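PDB 6Y56: nucleotidyl transferase AbiEii/AbiGii toxin family protein from Mycobacterium tuberculosis, which probably transfers nucleotides to tRNA acceptor stems, so acting as the growth-inhibiting toxin of a toxin-antitoxin system. Local coordinates for residues G50-R55 with R64-L69. Sequence-based numbering, arbitrary orientation.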
ATOM      1  N   GLY A  50      -0.779   2.155  -1.521  1.00 13.24           N
ATOM      2  CA  GLY A  50      -0.353   1.159  -0.561  1.00 13.24           C
ATOM      3  C   GLY A  50       1.123   0.814  -0.640  1.00 13.96           C
ATOM      4  O   GLY A  50       1.905   1.361  -1.420  1.00 13.04           O
ATOM      5  N   GLY A  51       1.494  -0.157   0.196  1.00 13.34           N
ATOM      6  CA  GLY A  51       2.891  -0.552   0.308  1.00 13.77           C
ATOM      7  C   GLY A  51       3.479  -1.084  -0.981  1.00 14.16           C
ATOM      8  O   GLY A  51       4.675  -0.948  -1.216  1.00 14.26           O
ATOM      9  N   THR A  52       2.662  -1.692  -1.837  1.00 13.43           N
ATOM     10  CA  THR A  52       3.227  -2.200  -3.077  1.00 13.19           C
ATOM     11  C   THR A  52       3.508  -1.086  -4.074  1.00 12.62           C
ATOM     12  O   THR A  52       4.466  -1.193  -4.844  1.00 12.40           O
ATOM     13  CB  THR A  52       2.349  -3.304  -3.653  1.00 13.86           C
ATOM     14  OG1 THR A  52       2.118  -4.259  -2.608  1.00 15.06           O
ATOM     15  CG2 THR A  52       3.030  -4.010  -4.841  1.00 14.63           C
ATOM     16  N   SER A  53       2.726  -0.001  -4.050  1.00 12.23           N
ATOM     17  CA  SER A  53       3.094   1.143  -4.874  1.00 12.49           C
ATOM     18  C   SER A  53       4.410   1.738  -4.397  1.00 13.11           C
ATOM     19  O   SER A  53       5.232   2.179  -5.209  1.00 13.22           O
ATOM     20  CB  SER A  53       1.973   2.185  -4.920  1.00 12.06           C
ATOM     21  OG  SER A  53       1.867   2.930  -3.718  1.00 13.34           O
ATOM     22  N   LEU A  54       4.648   1.708  -3.083  1.00 12.04           N
ATOM     23  CA  LEU A  54       5.920   2.172  -2.547  1.00 15.09           C
ATOM     24  C   LEU A  54       7.065   1.315  -3.063  1.00 13.32           C
ATOM     25  O   LEU A  54       8.096   1.842  -3.504  1.00 14.44           O
ATOM     26  CB  LEU A  54       5.854   2.164  -1.019  1.00 14.85           C
ATOM     27  CG  LEU A  54       7.009   2.667  -0.166  1.00 18.97           C
ATOM     28  CD1 LEU A  54       7.161   4.174  -0.307  1.00 22.25           C
ATOM     29  CD2 LEU A  54       6.773   2.259   1.293  1.00 18.16           C
ATOM     30  N   ARG A  55       6.881  -0.008  -3.066  1.00 13.19           N
ATOM     31  CA  ARG A  55       7.881  -0.916  -3.618  1.00 12.57           C
ATOM     32  C   ARG A  55       8.113  -0.655  -5.102  1.00 13.62           C
ATOM     33  O   ARG A  55       9.256  -0.505  -5.545  1.00 13.50           O
ATOM     34  CB  ARG A  55       7.435  -2.361  -3.407  1.00 13.21           C
ATOM     35  CG  ARG A  55       8.115  -3.341  -4.341  1.00 16.23           C
ATOM     36  CD  ARG A  55       9.587  -3.546  -4.025  1.00 15.23           C
ATOM     37  NE  ARG A  55      10.152  -4.473  -5.000  1.00 15.53           N
ATOM     38  CZ  ARG A  55      11.193  -5.273  -4.789  1.00 17.51           C
ATOM     39  NH1 ARG A  55      11.845  -5.256  -3.629  1.00 18.34           N
ATOM     40  NH2 ARG A  55      11.589  -6.090  -5.760  1.00 17.29           N
ATOM     41  N   ARG A  64      11.116  -3.786   0.759  1.00 16.34           N
ATOM     42  CA  ARG A  64      10.679  -5.163   0.910  1.00 15.79           C
ATOM     43  C   ARG A  64       9.793  -5.584  -0.262  1.00 14.23           C
ATOM     44  O   ARG A  64       9.197  -4.768  -0.974  1.00 14.41           O
ATOM     45  CB  ARG A  64       9.844  -5.296   2.184  1.00 14.45           C
ATOM     46  CG  ARG A  64       8.588  -4.425   2.152  1.00 14.16           C
ATOM     47  CD  ARG A  64       7.706  -4.655   3.377  1.00 15.81           C
ATOM     48  NE  ARG A  64       6.480  -3.853   3.350  1.00 13.55           N
ATOM     49  CZ  ARG A  64       5.310  -4.279   2.879  1.00 14.62           C
ATOM     50  NH1 ARG A  64       5.186  -5.507   2.390  1.00 13.68           N
ATOM     51  NH2 ARG A  64       4.266  -3.470   2.890  1.00 16.54           N
ATOM     52  N   PHE A  65       9.691  -6.890  -0.447  1.00 12.69           N
ATOM     53  CA  PHE A  65       8.601  -7.399  -1.258  1.00 13.24           C
ATOM     54  C   PHE A  65       7.276  -7.079  -0.569  1.00 13.50           C
ATOM     55  O   PHE A  65       7.200  -6.924   0.655  1.00 13.17           O
ATOM     56  CB  PHE A  65       8.741  -8.911  -1.427  1.00 14.60           C
ATOM     57  CG  PHE A  65       9.897  -9.332  -2.305  1.00 13.95           C
ATOM     58  CD1 PHE A  65      10.024  -8.820  -3.584  1.00 14.57           C
ATOM     59  CD2 PHE A  65      10.844 -10.254  -1.850  1.00 15.33           C
ATOM     60  CE1 PHE A  65      11.071  -9.210  -4.412  1.00 16.01           C
ATOM     61  CE2 PHE A  65      11.896 -10.652  -2.687  1.00 16.73           C
ATOM     62  CZ  PHE A  65      12.005 -10.127  -3.956  1.00 16.97           C
ATOM     63  N   SER A  66       6.219  -6.968  -1.366  1.00 14.28           N
ATOM     64  CA  SER A  66       4.903  -6.613  -0.852  1.00 13.96           C
ATOM     65  C   SER A  66       3.867  -7.394  -1.645  1.00 15.16           C
ATOM     66  O   SER A  66       3.913  -7.406  -2.881  1.00 16.58           O
ATOM     67  CB  SER A  66       4.696  -5.103  -1.003  1.00 16.22           C
ATOM     68  OG  SER A  66       3.542  -4.649  -0.330  1.00 17.97           O
ATOM     69  N   THR A  67       2.941  -8.045  -0.940  1.00 13.62           N
ATOM     70  CA  THR A  67       2.130  -9.105  -1.533  1.00 16.75           C
ATOM     71  C   THR A  67       0.736  -8.656  -1.922  1.00 20.14           C
ATOM     72  O   THR A  67      -0.023  -9.458  -2.486  1.00 21.27           O
ATOM     73  CB  THR A  67       1.976 -10.272  -0.557  1.00 16.31           C
ATOM     74  OG1 THR A  67       1.202  -9.839   0.573  1.00 17.85           O
ATOM     75  CG2 THR A  67       3.334 -10.775  -0.093  1.00 18.07           C
ATOM     76  N   ASP A  68       0.356  -7.435  -1.594  1.00 15.85           N
ATOM     77  CA  ASP A  68      -0.973  -6.969  -1.928  1.00 18.30           C
ATOM     78  C   ASP A  68      -0.910  -5.963  -3.065  1.00 17.58           C
ATOM     79  O   ASP A  68       0.134  -5.388  -3.376  1.00 22.71           O
ATOM     80  CB  ASP A  68      -1.726  -6.418  -0.706  1.00 20.07           C
ATOM     81  CG  ASP A  68      -0.925  -5.405   0.111  1.00 26.76           C
ATOM     82  OD1 ASP A  68       0.298  -5.227  -0.107  1.00 24.96           O
ATOM     83  OD2 ASP A  68      -1.544  -4.781   1.008  1.00 30.48           O
ATOM     84  N   LEU A  69      -2.021  -5.818  -3.748  1.00 15.80           N
ATOM     85  CA  LEU A  69      -2.199  -4.743  -4.703  1.00 15.45           C
ATOM     86  C   LEU A  69      -3.380  -3.930  -4.213  1.00 16.42           C
ATOM     87  O   LEU A  69      -4.470  -4.475  -4.027  1.00 20.10           O
ATOM     88  CB  LEU A  69      -2.459  -5.305  -6.096  1.00 17.15           C
ATOM     89  CG  LEU A  69      -1.228  -5.929  -6.766  1.00 18.85           C
ATOM     90  CD1 LEU A  69      -1.617  -6.584  -8.075  1.00 19.09           C
ATOM     91  CD2 LEU A  69      -0.130  -4.893  -7.008  1.00 18.00           C
TER
HETATM   92  O   HOH W   1      -0.138  -2.454  -1.057  1.00 18.84           O
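Thr52 OG1 lies 2.4 Å from the backbone O of Asp68 and donates a hydrogen bond to it, though so short a length is doubtful. Ser66 OG lies 2.7 Å from the same Thr52 OG1. Thr52 OG1 stands beside its own backbone N (chi1 -51°), which turns it to the 64-69 segment and sends CG2 to Leu69, with CG2 to CD2 at 3.9 Å. A water accepts from Thr52 N at 3.0 Å and donates weakly to Asp68 OD1. Further along the helix, the Arg55 side chain passes Arg64 O, with CD 3.3 Å from that oxygen. Its guanidinium has Phe65 CD1 over one face, offset toward the rim, and the guanidinium and Phe65 ring planes are 42° apart. Arg55 NH2 also forms a salt bridge with Asp25 of helix 19-38. Arg64 reaches back past Gly51, and its NH2 is salt-bridged to Asp185 of helix 180-189. The contact seats residues 50-55 against the lead-in to strand 68-72. Gly50-Gly51-Thr52-Ser53 is consistent with the GS motif of nucleotidyltransferases, and Asp68 and Asp70 with their acidic pair. Thr52, through its buried hydroxyl and the weakly held water, probably helps to position residues 50-53 against the strand carrying Asp68 and Asp70 in the presumed active site.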